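Local structure of SusD homolog (3SGH) at residues Y28-Q33 with Q37-M42; T108-M113 with N189-R194; L185-T190 with Q314-A319; G217-S222 with A320-L325. The protein probably binds glycans at the cell surface as a SusD-like outer membrane lipoprotein and helps deliver them for uptake. All coordinates share one frame; numbering follows the deposited sequence.

Contact 1 of 4, residues Y28-Q33 with Q37-M42; sequences YACPQQ and QEINCM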
loop_
_atom_site.group_PDB
_atom_site.type_symbol
_atom_site.label_atom_id
_atom_site.label_comp_id
_atom_site.label_asym_id
_atom_site.label_seq_id
_atom_site.Cartn_x
_atom_site.Cartn_y
_atom_site.Cartn_z
ATOM N N TYR A 28 5.391 -9.397 -1.963
ATOM C CA TYR A 28 4.130 -9.282 -1.240
ATOM C C TYR A 28 4.248 -8.439 0.018
ATOM O O TYR A 28 3.391 -7.617 0.292
ATOM C CB TYR A 28 3.607 -10.657 -0.889
ATOM C CG TYR A 28 3.066 -11.430 -2.073
ATOM C CD1 TYR A 28 2.001 -10.938 -2.810
ATOM C CD2 TYR A 28 3.537 -12.688 -2.410
ATOM C CE1 TYR A 28 1.452 -11.622 -3.897
ATOM C CE2 TYR A 28 2.991 -13.374 -3.506
ATOM C CZ TYR A 28 1.942 -12.835 -4.243
ATOM O OH TYR A 28 1.368 -13.484 -5.326
ATOM N N ALA A 29 5.333 -8.621 0.748
ATOM C CA ALA A 29 5.512 -7.932 2.021
ATOM C C ALA A 29 6.862 -7.252 2.189
ATOM O O ALA A 29 6.997 -6.443 3.108
ATOM C CB ALA A 29 5.297 -8.899 3.172
ATOM N N CYS A 30 7.854 -7.599 1.351
ATOM C CA CYS A 30 9.242 -7.071 1.492
ATOM C C CYS A 30 9.823 -7.227 2.903
ATOM O O CYS A 30 10.142 -6.224 3.556
ATOM C CB CYS A 30 9.292 -5.609 1.072
ATOM S SG CYS A 30 9.086 -5.442 -0.746
ATOM N N PRO A 31 9.983 -8.473 3.378
ATOM C CA PRO A 31 10.557 -8.699 4.716
ATOM C C PRO A 31 12.058 -8.402 4.914
ATOM O O PRO A 31 12.474 -8.082 6.044
ATOM C CB PRO A 31 10.275 -10.168 4.970
ATOM C CG PRO A 31 10.234 -10.782 3.603
ATOM C CD PRO A 31 9.587 -9.743 2.725
ATOM N N GLN A 32 12.868 -8.558 3.872
ATOM C CA GLN A 32 14.294 -8.328 4.023
ATOM C C GLN A 32 14.498 -6.867 4.438
ATOM O O GLN A 32 13.812 -5.958 3.952
ATOM C CB GLN A 32 15.017 -8.683 2.740
ATOM C CG GLN A 32 16.548 -8.742 2.857
ATOM C CD GLN A 32 17.242 -7.433 2.658
ATOM O OE1 GLN A 32 16.669 -6.475 2.099
ATOM N NE2 GLN A 32 18.504 -7.376 3.076
ATOM N N GLN A 33 15.480 -6.612 5.290
ATOM C CA GLN A 33 15.569 -5.328 5.941
ATOM C C GLN A 33 15.668 -4.134 4.979
ATOM O O GLN A 33 15.045 -3.105 5.234
ATOM C CB GLN A 33 16.705 -5.312 6.982
ATOM C CG GLN A 33 18.092 -5.453 6.368
ATOM C CD GLN A 33 19.102 -5.955 7.356
ATOM O OE1 GLN A 33 18.886 -6.991 8.031
ATOM N NE2 GLN A 33 20.187 -5.219 7.503
ATOM N N GLN A 37 12.857 -1.272 4.188
ATOM C CA GLN A 37 13.078 0.152 4.260
ATOM C C GLN A 37 12.630 0.821 2.972
ATOM O O GLN A 37 11.893 1.809 3.012
ATOM C CB GLN A 37 14.506 0.530 4.552
ATOM C CG GLN A 37 14.638 2.095 4.634
ATOM C CD GLN A 37 15.915 2.524 5.347
ATOM O OE1 GLN A 37 17.018 2.050 5.012
ATOM N NE2 GLN A 37 15.767 3.416 6.323
ATOM N N GLU A 38 13.049 0.239 1.857
ATOM C CA GLU A 38 12.815 0.879 0.537
ATOM C C GLU A 38 11.335 0.990 0.184
ATOM O O GLU A 38 10.877 2.024 -0.293
ATOM C CB GLU A 38 13.569 0.136 -0.553
ATOM C CG GLU A 38 15.108 0.245 -0.392
ATOM C CD GLU A 38 15.874 -0.790 -1.261
ATOM O OE1 GLU A 38 15.247 -1.472 -2.080
ATOM O OE2 GLU A 38 17.100 -0.888 -1.102
ATOM N N ILE A 39 10.577 -0.077 0.428
ATOM C CA ILE A 39 9.181 -0.128 0.068
ATOM C C ILE A 39 8.248 0.281 1.202
ATOM O O ILE A 39 7.231 0.928 0.961
ATOM C CB ILE A 39 8.834 -1.567 -0.464
ATOM C CG1 ILE A 39 9.663 -1.886 -1.726
ATOM C CG2 ILE A 39 7.290 -1.759 -0.708
ATOM C CD1 ILE A 39 9.278 -1.050 -2.989
ATOM N N ASN A 40 8.555 -0.150 2.418
ATOM C CA ASN A 40 7.672 0.050 3.536
ATOM C C ASN A 40 8.013 1.257 4.392
ATOM O O ASN A 40 7.177 1.638 5.190
ATOM C CB ASN A 40 7.619 -1.194 4.430
ATOM C CG ASN A 40 7.000 -2.392 3.724
ATOM O OD1 ASN A 40 6.077 -2.233 2.924
ATOM N ND2 ASN A 40 7.489 -3.583 4.018
ATOM N N CYS A 41 9.181 1.878 4.236
ATOM C CA CYS A 41 9.607 2.938 5.171
ATOM C C CYS A 41 10.238 4.190 4.585
ATOM O O CYS A 41 10.940 4.926 5.324
ATOM C CB CYS A 41 10.592 2.355 6.201
ATOM S SG CYS A 41 10.093 0.805 7.081
HETATM N N MSE A 42 9.975 4.487 3.314
HETATM C CA MSE A 42 10.573 5.638 2.629
HETATM C C MSE A 42 9.451 6.503 2.048
HETATM O O MSE A 42 8.827 7.293 2.773
HETATM C CB MSE A 42 11.592 5.189 1.542
HETATM C CG MSE A 42 12.869 4.537 2.104
HETATM SE SE MSE A 42 13.995 5.665 3.231
HETATM C CE MSE A 42 15.085 6.555 1.870
HETATM O O HOH W 1 4.537 -4.315 2.163
#
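Cys30, Asn40 and Ile39 carry most of this contact between two consecutive helices. The thiol of Cys30 points at the second helix, and its SG settles on the branched flank of Ile39, 3.7 Å from CG1, with CB and CG2 slightly further off; this is apolar packing of sulfur on hydrocarbon. Asn40 supplies the polar half. With CG turned beside the backbone N (chi1 -65°), its amide faces back across the turn, and ND2 donates to Ala29 O at 3.0 Å. The acceptor lies almost exactly in the amide plane, and the N-H...O angle is 156°. At the other end of the amide, a water 2.7 Å from Asn40 OD1 probably donates to it and reaches Ala29 O only weakly. Just before the chain leaves helical geometry at Cys30, a buried side-chain amide thus takes up the carbonyl of Ala29. Within the first turn of helix 33-40, Gln37 N bonds to Gln33 O at 3.0 Å, while Gln37 NE2 finds its partner in Glu248. With Cys30 at positive phi, the result is a tight turn between two consecutive helices, Gln32 capping the second, consistent with the alpha-alpha superhelix of SusD-like proteins.

Contact 2 of 4, residues T108-M113 with N189-R194; sequences TRVYGM and NTLKLR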
loop_
_atom_site.group_PDB
_atom_site.type_symbol
_atom_site.label_atom_id
_atom_site.label_comp_id
_atom_site.label_asym_id
_atom_site.label_seq_id
_atom_site.Cartn_x
_atom_site.Cartn_y
_atom_site.Cartn_z
ATOM N N THR A 108 1.982 -13.172 -8.787
ATOM C CA THR A 108 3.057 -12.528 -8.074
ATOM C C THR A 108 3.678 -11.380 -8.888
ATOM O O THR A 108 3.944 -10.300 -8.320
ATOM C CB THR A 108 4.101 -13.556 -7.578
ATOM O OG1 THR A 108 3.449 -14.600 -6.827
ATOM C CG2 THR A 108 5.131 -12.874 -6.669
ATOM N N ARG A 109 3.870 -11.602 -10.184
ATOM C CA ARG A 109 4.277 -10.542 -11.112
ATOM C C ARG A 109 3.287 -9.408 -11.134
ATOM O O ARG A 109 3.668 -8.277 -10.998
ATOM C CB ARG A 109 4.403 -11.105 -12.515
ATOM C CG ARG A 109 4.949 -10.145 -13.564
ATOM C CD ARG A 109 4.963 -10.807 -14.872
ATOM N NE ARG A 109 5.445 -9.923 -15.930
ATOM C CZ ARG A 109 5.110 -10.005 -17.206
ATOM N NH1 ARG A 109 4.172 -10.865 -17.630
ATOM N NH2 ARG A 109 5.674 -9.153 -18.048
ATOM N N VAL A 110 1.993 -9.725 -11.285
ATOM C CA VAL A 110 0.984 -8.687 -11.249
ATOM C C VAL A 110 1.074 -7.933 -9.906
ATOM O O VAL A 110 0.990 -6.715 -9.907
ATOM C CB VAL A 110 -0.446 -9.208 -11.503
ATOM C CG1 VAL A 110 -1.511 -8.105 -11.104
ATOM C CG2 VAL A 110 -0.649 -9.718 -12.986
ATOM N N TYR A 111 1.232 -8.615 -8.770
ATOM C CA TYR A 111 1.259 -7.938 -7.439
ATOM C C TYR A 111 2.385 -6.893 -7.401
ATOM O O TYR A 111 2.200 -5.723 -6.993
ATOM C CB TYR A 111 1.423 -8.919 -6.248
ATOM C CG TYR A 111 1.054 -8.211 -4.965
ATOM C CD1 TYR A 111 2.010 -7.483 -4.213
ATOM C CD2 TYR A 111 -0.264 -8.194 -4.539
ATOM C CE1 TYR A 111 1.613 -6.787 -3.060
ATOM C CE2 TYR A 111 -0.648 -7.521 -3.400
ATOM C CZ TYR A 111 0.291 -6.829 -2.667
ATOM O OH TYR A 111 -0.136 -6.127 -1.557
ATOM N N GLY A 112 3.534 -7.299 -7.891
ATOM C CA GLY A 112 4.706 -6.471 -7.846
ATOM C C GLY A 112 4.600 -5.310 -8.801
ATOM O O GLY A 112 5.002 -4.191 -8.486
HETATM N N MSE A 113 4.097 -5.595 -9.998
HETATM C CA MSE A 113 4.055 -4.592 -11.032
HETATM C C MSE A 113 2.886 -3.617 -10.860
HETATM O O MSE A 113 2.973 -2.471 -11.320
HETATM C CB MSE A 113 4.045 -5.233 -12.408
HETATM C CG MSE A 113 5.398 -5.973 -12.680
HETATM SE SE MSE A 113 6.931 -4.772 -12.629
HETATM C CE MSE A 113 7.965 -5.625 -11.261
ATOM N N ASN A 189 -8.858 -12.459 -6.322
ATOM C CA ASN A 189 -10.063 -11.645 -6.568
ATOM C C ASN A 189 -10.075 -10.359 -5.779
ATOM O O ASN A 189 -10.553 -9.335 -6.271
ATOM C CB ASN A 189 -11.330 -12.472 -6.329
ATOM C CG ASN A 189 -11.636 -13.380 -7.519
ATOM O OD1 ASN A 189 -11.834 -12.899 -8.627
ATOM N ND2 ASN A 189 -11.657 -14.689 -7.290
ATOM N N THR A 190 -9.497 -10.368 -4.581
ATOM C CA THR A 190 -9.468 -9.164 -3.766
ATOM C C THR A 190 -8.468 -8.175 -4.394
ATOM O O THR A 190 -8.700 -6.965 -4.427
ATOM C CB THR A 190 -9.091 -9.456 -2.299
ATOM O OG1 THR A 190 -9.991 -10.422 -1.734
ATOM C CG2 THR A 190 -9.136 -8.197 -1.449
ATOM N N LEU A 191 -7.377 -8.699 -4.913
ATOM C CA LEU A 191 -6.412 -7.863 -5.663
ATOM C C LEU A 191 -7.040 -7.287 -6.902
ATOM O O LEU A 191 -6.881 -6.076 -7.207
ATOM C CB LEU A 191 -5.217 -8.696 -6.110
ATOM C CG LEU A 191 -4.118 -7.980 -6.908
ATOM C CD1 LEU A 191 -3.511 -6.775 -6.156
ATOM C CD2 LEU A 191 -3.022 -8.985 -7.341
ATOM N N LYS A 192 -7.793 -8.125 -7.592
ATOM C CA LYS A 192 -8.541 -7.684 -8.770
ATOM C C LYS A 192 -9.465 -6.534 -8.373
ATOM O O LYS A 192 -9.521 -5.519 -9.042
ATOM C CB LYS A 192 -9.321 -8.821 -9.398
ATOM C CG LYS A 192 -10.097 -8.437 -10.664
ATOM C CD LYS A 192 -10.657 -9.731 -11.311
ATOM C CE LYS A 192 -11.508 -9.438 -12.522
ATOM N NZ LYS A 192 -11.958 -10.663 -13.248
ATOM N N LEU A 193 -10.148 -6.667 -7.243
ATOM C CA LEU A 193 -11.036 -5.590 -6.766
ATOM C C LEU A 193 -10.271 -4.319 -6.348
ATOM O O LEU A 193 -10.707 -3.194 -6.690
ATOM C CB LEU A 193 -11.917 -6.091 -5.630
ATOM C CG LEU A 193 -12.928 -5.130 -5.049
ATOM C CD1 LEU A 193 -13.867 -4.641 -6.157
ATOM C CD2 LEU A 193 -13.723 -5.834 -3.931
ATOM N N ARG A 194 -9.137 -4.487 -5.672
ATOM C CA ARG A 194 -8.244 -3.330 -5.331
ATOM C C ARG A 194 -7.847 -2.553 -6.578
ATOM O O ARG A 194 -7.967 -1.301 -6.651
ATOM C CB ARG A 194 -6.982 -3.791 -4.637
ATOM C CG ARG A 194 -6.019 -2.641 -4.336
ATOM C CD ARG A 194 -4.635 -3.169 -3.931
ATOM N NE ARG A 194 -4.622 -3.755 -2.602
ATOM C CZ ARG A 194 -3.524 -4.296 -2.037
ATOM N NH1 ARG A 194 -2.369 -4.351 -2.708
ATOM N NH2 ARG A 194 -3.582 -4.818 -0.843
#
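Helix segments 108-113 and 189-194 run in the same direction, inclined at 30° with their axes 11.6 Å apart, and Tyr111 and Leu191 are closest in register. Such side-by-side helices belong to the alpha-alpha superhelix expected of a SusD-like protein, and here they serve as an example of how a wide interhelical gap is filled by long side chains from both partners. Leu191 projects into the gap and divides its two methyls: CD1 lies 3.9 Å from Tyr111 CD2, while CD2 reaches Val110 CG1 at 4.1 Å as well as touching the ring. With CG anti to the backbone N, the end of the Tyr111 ring comes over to Leu191. Beyond this apolar zone the ring carries its hydroxyl on to Arg194, one turn further along the other helix. The arginine chain is extended until it bends at chi3 (-73°), which turns the guanidinium toward the phenol with its plane set steeply to the ring. A phenylalanine in place of Tyr111 would probably keep the packing on Leu191 but leave Arg194 NH1 without this acceptor. The main polar partner of the arginine is Glu321, through a salt bridge from NE, so its head group is gripped at two points and its rotation is probably fixed. Arg194 NH1 donates to Tyr111 OH over 3.1 Å, nearly straight at 163°, with the oxygen at the edge of the guanidinium and close to its plane.

Contact 3 of 4, residues L185-T190 with Q314-A319; sequences LKFANT and QPVMYA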
loop_
_atom_site.group_PDB
_atom_site.type_symbol
_atom_site.label_atom_id
_atom_site.label_comp_id
_atom_site.label_asym_id
_atom_site.label_seq_id
_atom_site.Cartn_x
_atom_site.Cartn_y
_atom_site.Cartn_z
ATOM N N LEU A 185 -7.250 -17.916 -4.301
ATOM C CA LEU A 185 -8.291 -17.433 -5.230
ATOM C C LEU A 185 -8.960 -16.196 -4.657
ATOM O O LEU A 185 -9.215 -15.248 -5.380
ATOM C CB LEU A 185 -9.314 -18.545 -5.502
ATOM C CG LEU A 185 -10.366 -18.244 -6.585
ATOM C CD1 LEU A 185 -9.745 -18.102 -7.950
ATOM C CD2 LEU A 185 -11.468 -19.376 -6.579
ATOM N N LYS A 186 -9.271 -16.214 -3.367
ATOM C CA LYS A 186 -9.826 -15.056 -2.685
ATOM C C LYS A 186 -8.844 -13.902 -2.717
ATOM O O LYS A 186 -9.237 -12.762 -2.971
ATOM C CB LYS A 186 -10.246 -15.401 -1.235
ATOM C CG LYS A 186 -11.497 -16.258 -1.172
ATOM C CD LYS A 186 -11.897 -16.602 0.274
ATOM C CE LYS A 186 -10.933 -17.656 0.825
ATOM N NZ LYS A 186 -11.461 -18.586 1.882
ATOM N N PHE A 187 -7.562 -14.213 -2.480
ATOM C CA PHE A 187 -6.482 -13.193 -2.559
ATOM C C PHE A 187 -6.478 -12.555 -3.948
ATOM O O PHE A 187 -6.484 -11.300 -4.100
ATOM C CB PHE A 187 -5.123 -13.823 -2.247
ATOM C CG PHE A 187 -3.973 -12.859 -2.296
ATOM C CD1 PHE A 187 -3.343 -12.587 -3.510
ATOM C CD2 PHE A 187 -3.448 -12.323 -1.123
ATOM C CE1 PHE A 187 -2.239 -11.689 -3.582
ATOM C CE2 PHE A 187 -2.359 -11.432 -1.168
ATOM C CZ PHE A 187 -1.743 -11.118 -2.418
ATOM N N ALA A 188 -6.512 -13.400 -4.967
ATOM C CA ALA A 188 -6.450 -12.925 -6.339
ATOM C C ALA A 188 -7.661 -12.036 -6.706
ATOM O O ALA A 188 -7.501 -11.001 -7.357
ATOM C CB ALA A 188 -6.295 -14.084 -7.317
ATOM N N ASN A 189 -8.858 -12.459 -6.322
ATOM C CA ASN A 189 -10.063 -11.645 -6.568
ATOM C C ASN A 189 -10.075 -10.359 -5.779
ATOM O O ASN A 189 -10.553 -9.335 -6.271
ATOM C CB ASN A 189 -11.330 -12.472 -6.329
ATOM C CG ASN A 189 -11.636 -13.380 -7.519
ATOM O OD1 ASN A 189 -11.834 -12.899 -8.627
ATOM N ND2 ASN A 189 -11.657 -14.689 -7.290
ATOM N N THR A 190 -9.497 -10.368 -4.581
ATOM C CA THR A 190 -9.468 -9.164 -3.766
ATOM C C THR A 190 -8.468 -8.175 -4.394
ATOM O O THR A 190 -8.700 -6.965 -4.427
ATOM C CB THR A 190 -9.091 -9.456 -2.299
ATOM O OG1 THR A 190 -9.991 -10.422 -1.734
ATOM C CG2 THR A 190 -9.136 -8.197 -1.449
ATOM N N GLN A 314 5.302 -10.150 8.568
ATOM C CA GLN A 314 4.841 -8.977 7.841
ATOM C C GLN A 314 3.555 -9.274 7.071
ATOM O O GLN A 314 3.441 -10.326 6.430
ATOM C CB GLN A 314 5.937 -8.409 6.938
ATOM C CG GLN A 314 7.046 -7.775 7.805
ATOM C CD GLN A 314 8.119 -7.032 7.043
ATOM O OE1 GLN A 314 9.204 -6.827 7.593
ATOM N NE2 GLN A 314 7.826 -6.585 5.802
ATOM N N PRO A 315 2.570 -8.359 7.147
ATOM C CA PRO A 315 1.279 -8.502 6.459
ATOM C C PRO A 315 1.337 -8.194 4.971
ATOM O O PRO A 315 2.187 -7.403 4.519
ATOM C CB PRO A 315 0.391 -7.470 7.134
ATOM C CG PRO A 315 1.307 -6.454 7.621
ATOM C CD PRO A 315 2.588 -7.146 8.002
ATOM N N VAL A 316 0.462 -8.838 4.205
ATOM C CA VAL A 316 0.330 -8.586 2.783
ATOM C C VAL A 316 -1.047 -7.948 2.510
ATOM O O VAL A 316 -1.125 -6.846 1.975
ATOM C CB VAL A 316 0.507 -9.826 1.939
ATOM C CG1 VAL A 316 0.350 -9.443 0.419
ATOM C CG2 VAL A 316 1.876 -10.525 2.242
HETATM N N MSE A 317 -2.131 -8.613 2.900
HETATM C CA MSE A 317 -3.439 -8.103 2.585
HETATM C C MSE A 317 -4.439 -8.643 3.567
HETATM O O MSE A 317 -4.455 -9.860 3.821
HETATM C CB MSE A 317 -3.807 -8.535 1.166
HETATM C CG MSE A 317 -5.183 -8.051 0.725
HETATM SE SE MSE A 317 -5.649 -8.860 -1.045
HETATM C CE MSE A 317 -4.488 -7.792 -1.993
ATOM N N TYR A 318 -5.274 -7.770 4.107
ATOM C CA TYR A 318 -6.217 -8.133 5.148
ATOM C C TYR A 318 -7.624 -8.307 4.635
ATOM O O TYR A 318 -8.054 -7.607 3.719
ATOM C CB TYR A 318 -6.270 -7.040 6.205
ATOM C CG TYR A 318 -5.004 -6.757 6.983
ATOM C CD1 TYR A 318 -4.433 -7.695 7.807
ATOM C CD2 TYR A 318 -4.375 -5.553 6.871
ATOM C CE1 TYR A 318 -3.310 -7.429 8.549
ATOM C CE2 TYR A 318 -3.245 -5.270 7.649
ATOM C CZ TYR A 318 -2.733 -6.194 8.494
ATOM O OH TYR A 318 -1.603 -5.857 9.240
ATOM N N ALA A 319 -8.371 -9.215 5.273
ATOM C CA ALA A 319 -9.754 -9.452 4.896
ATOM C C ALA A 319 -10.579 -8.145 4.965
ATOM O O ALA A 319 -11.488 -7.933 4.139
ATOM C CB ALA A 319 -10.384 -10.561 5.755
#
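This is helix-on-strand packing with a Met-aromatic contact at its centre, where helix 181-198 lies across strand 314-317 at the buried core of the chain. The axes of segment 185-190 and the strand are 10.7 Å apart and inclined at 67°. Selenomethionine Met317 sets its SE over one face of the Phe187 ring, 4.4 Å from the centroid and displaced toward the rim, while Val316 CG1 meets the same ring at its edge, 3.7 Å from CE2. Adjacent strand residues can both face the helix because Val316 and Met317 form a classic beta bulge opposite Ser227 of the neighbouring strand. The extended first two torsions of Met317 (chi1 180°, chi2 -173°) also carry SE to Thr190 CG2, at 3.6 Å. An alanine at Phe187 would probably leave the selenium without its aromatic seat and open a gap beside Val316. Thr190 OG1 donates to Lys186 O at 2.8 Å, on the opposite face of that carbonyl from the helical bond of Thr190 N, and it also bonds to Met220 N. With the threonine hydroxyl thus engaged, its methyl remains for Met317, and the helix-strand interface is held by dispersion and selenium-aromatic attraction rather than by hydrogen bonds.

Contact 4 of 4, residues G217-S222 with A320-L325; sequences GGVMES and AEAAFL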
loop_
_atom_site.group_PDB
_atom_site.type_symbol
_atom_site.label_atom_id
_atom_site.label_comp_id
_atom_site.label_asym_id
_atom_site.label_seq_id
_atom_site.Cartn_x
_atom_site.Cartn_y
_atom_site.Cartn_z
ATOM N N GLY A 217 -16.288 -13.811 -8.198
ATOM C CA GLY A 217 -15.215 -14.776 -8.083
ATOM C C GLY A 217 -15.034 -15.176 -6.626
ATOM O O GLY A 217 -14.753 -16.339 -6.333
ATOM N N GLY A 218 -15.151 -14.197 -5.730
ATOM C CA GLY A 218 -15.110 -14.419 -4.301
ATOM C C GLY A 218 -13.910 -13.720 -3.679
ATOM O O GLY A 218 -12.766 -14.124 -3.913
ATOM N N VAL A 219 -14.166 -12.703 -2.876
ATOM C CA VAL A 219 -13.073 -11.967 -2.221
ATOM C C VAL A 219 -12.906 -12.494 -0.793
ATOM O O VAL A 219 -13.666 -13.371 -0.325
ATOM C CB VAL A 219 -13.343 -10.438 -2.246
ATOM C CG1 VAL A 219 -13.328 -9.886 -3.699
ATOM C CG2 VAL A 219 -14.698 -10.102 -1.563
HETATM N N MSE A 220 -11.925 -11.961 -0.080
HETATM C CA MSE A 220 -11.716 -12.352 1.328
HETATM C C MSE A 220 -12.949 -11.974 2.152
HETATM O O MSE A 220 -13.569 -10.918 1.931
HETATM C CB MSE A 220 -10.492 -11.671 1.920
HETATM C CG MSE A 220 -9.195 -12.053 1.295
HETATM SE SE MSE A 220 -7.771 -11.086 2.157
HETATM C CE MSE A 220 -6.378 -11.868 1.061
ATOM N N GLU A 221 -13.322 -12.850 3.086
ATOM C CA GLU A 221 -14.526 -12.653 3.905
ATOM C C GLU A 221 -14.305 -12.750 5.413
ATOM O O GLU A 221 -15.083 -12.166 6.158
ATOM C CB GLU A 221 -15.602 -13.655 3.532
ATOM C CG GLU A 221 -16.098 -13.482 2.118
ATOM C CD GLU A 221 -17.015 -12.280 1.939
ATOM O OE1 GLU A 221 -17.143 -11.433 2.863
ATOM O OE2 GLU A 221 -17.648 -12.188 0.848
ATOM N N SER A 222 -13.226 -13.394 5.830
ATOM C CA SER A 222 -12.944 -13.576 7.256
ATOM C C SER A 222 -11.463 -13.438 7.546
ATOM O O SER A 222 -10.617 -13.535 6.626
ATOM C CB SER A 222 -13.405 -14.957 7.711
ATOM O OG SER A 222 -12.658 -15.973 7.072
ATOM N N ALA A 320 -10.248 -7.274 5.932
ATOM C CA ALA A 320 -10.939 -5.978 6.073
ATOM C C ALA A 320 -10.917 -5.161 4.775
ATOM O O ALA A 320 -11.889 -4.470 4.466
ATOM C CB ALA A 320 -10.340 -5.157 7.264
ATOM N N GLU A 321 -9.822 -5.238 4.011
ATOM C CA GLU A 321 -9.695 -4.434 2.790
ATOM C C GLU A 321 -10.781 -4.814 1.788
ATOM O O GLU A 321 -11.327 -3.932 1.119
ATOM C CB GLU A 321 -8.315 -4.601 2.148
ATOM C CG GLU A 321 -8.095 -3.615 1.016
ATOM C CD GLU A 321 -6.741 -3.719 0.313
ATOM O OE1 GLU A 321 -5.858 -4.441 0.810
ATOM O OE2 GLU A 321 -6.563 -3.004 -0.709
ATOM N N ALA A 322 -11.100 -6.118 1.695
ATOM C CA ALA A 322 -12.160 -6.561 0.763
ATOM C C ALA A 322 -13.520 -5.983 1.114
ATOM O O ALA A 322 -14.345 -5.676 0.203
ATOM C CB ALA A 322 -12.244 -8.101 0.678
ATOM N N ALA A 323 -13.784 -5.829 2.405
ATOM C CA ALA A 323 -15.053 -5.250 2.850
ATOM C C ALA A 323 -15.075 -3.760 2.490
ATOM O O ALA A 323 -16.054 -3.254 1.944
ATOM C CB ALA A 323 -15.236 -5.457 4.320
ATOM N N PHE A 324 -13.980 -3.044 2.767
ATOM C CA PHE A 324 -13.950 -1.600 2.487
ATOM C C PHE A 324 -13.944 -1.291 0.997
ATOM O O PHE A 324 -14.485 -0.273 0.599
ATOM C CB PHE A 324 -12.785 -0.876 3.182
ATOM C CG PHE A 324 -12.936 -0.769 4.672
ATOM C CD1 PHE A 324 -13.912 0.057 5.248
ATOM C CD2 PHE A 324 -12.094 -1.475 5.499
ATOM C CE1 PHE A 324 -14.035 0.125 6.614
ATOM C CE2 PHE A 324 -12.185 -1.398 6.884
ATOM C CZ PHE A 324 -13.160 -0.603 7.450
ATOM N N LEU A 325 -13.338 -2.161 0.183
ATOM C CA LEU A 325 -13.380 -1.999 -1.277
ATOM C C LEU A 325 -14.833 -2.109 -1.772
ATOM O O LEU A 325 -15.305 -1.288 -2.589
ATOM C CB LEU A 325 -12.492 -3.060 -1.934
ATOM C CG LEU A 325 -10.969 -2.793 -1.783
ATOM C CD1 LEU A 325 -10.211 -4.023 -2.155
ATOM C CD2 LEU A 325 -10.511 -1.576 -2.585
#
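In Val219 the first torsion (chi1 -66°) places CG2 in the crowded position between the backbone N and the carbonyl carbon, and it is this methyl that touches Ala322, at 3.9 Å from CB. Met220 CG (chi1 -64°) takes the position that CG1 has in Val219, beside the backbone N, and the extended chain leads away, leaving just the base of the side chain at the contact, where CB stands 4.2 Å from Ala322 CB. The nearest approach comes from the backbone, with Met220 O 3.4 Å from the same alanine methyl. Because Ala322 projects no further than CB, the loop can lie close against the helix, and the CA atoms of Met220 and Ala322 come within 5.8 Å. The turn into this path is made at Gly218, whose positive phi ends helix 204-217 and would press a CB against the carbonyl O of Gly217. Glu221 adds a polar tie to helix 319-331 through a salt bridge to Arg326. The loop that leads to strand 227-229 packs against helices 181-198 and 319-331, Thr190 touching Val219 and Ala322, and Phe187 touching Met220, while helix 340-354 packs on Ala320, Ala323 and Phe324.

Following the chain from the N terminus, contact 1 is closed locally, its segments separated by three residues of helix 33-40. Contact 2 then spans 75 residues to bring helix 100-120 beside helix 181-198. Contact 3 opens on that second helix, sharing Asn189 and Thr190 with contact 2, and closes on strand 314-317. Contact 4 starts before contact 3 has closed and ends on helix 319-331, which directly follows the strand, so the two cross. Helix 181-198 is the common hub: Arg194 joins contact 2 to Glu321, and Thr190 links contact 3 to contact 4. Tyr28 bonds to Thr108, connecting contacts 1 and 2; Gln314 NE2 bonds weakly to Cys30 O, connecting contacts 1 and 3. Contacts 1 and 4 do not touch.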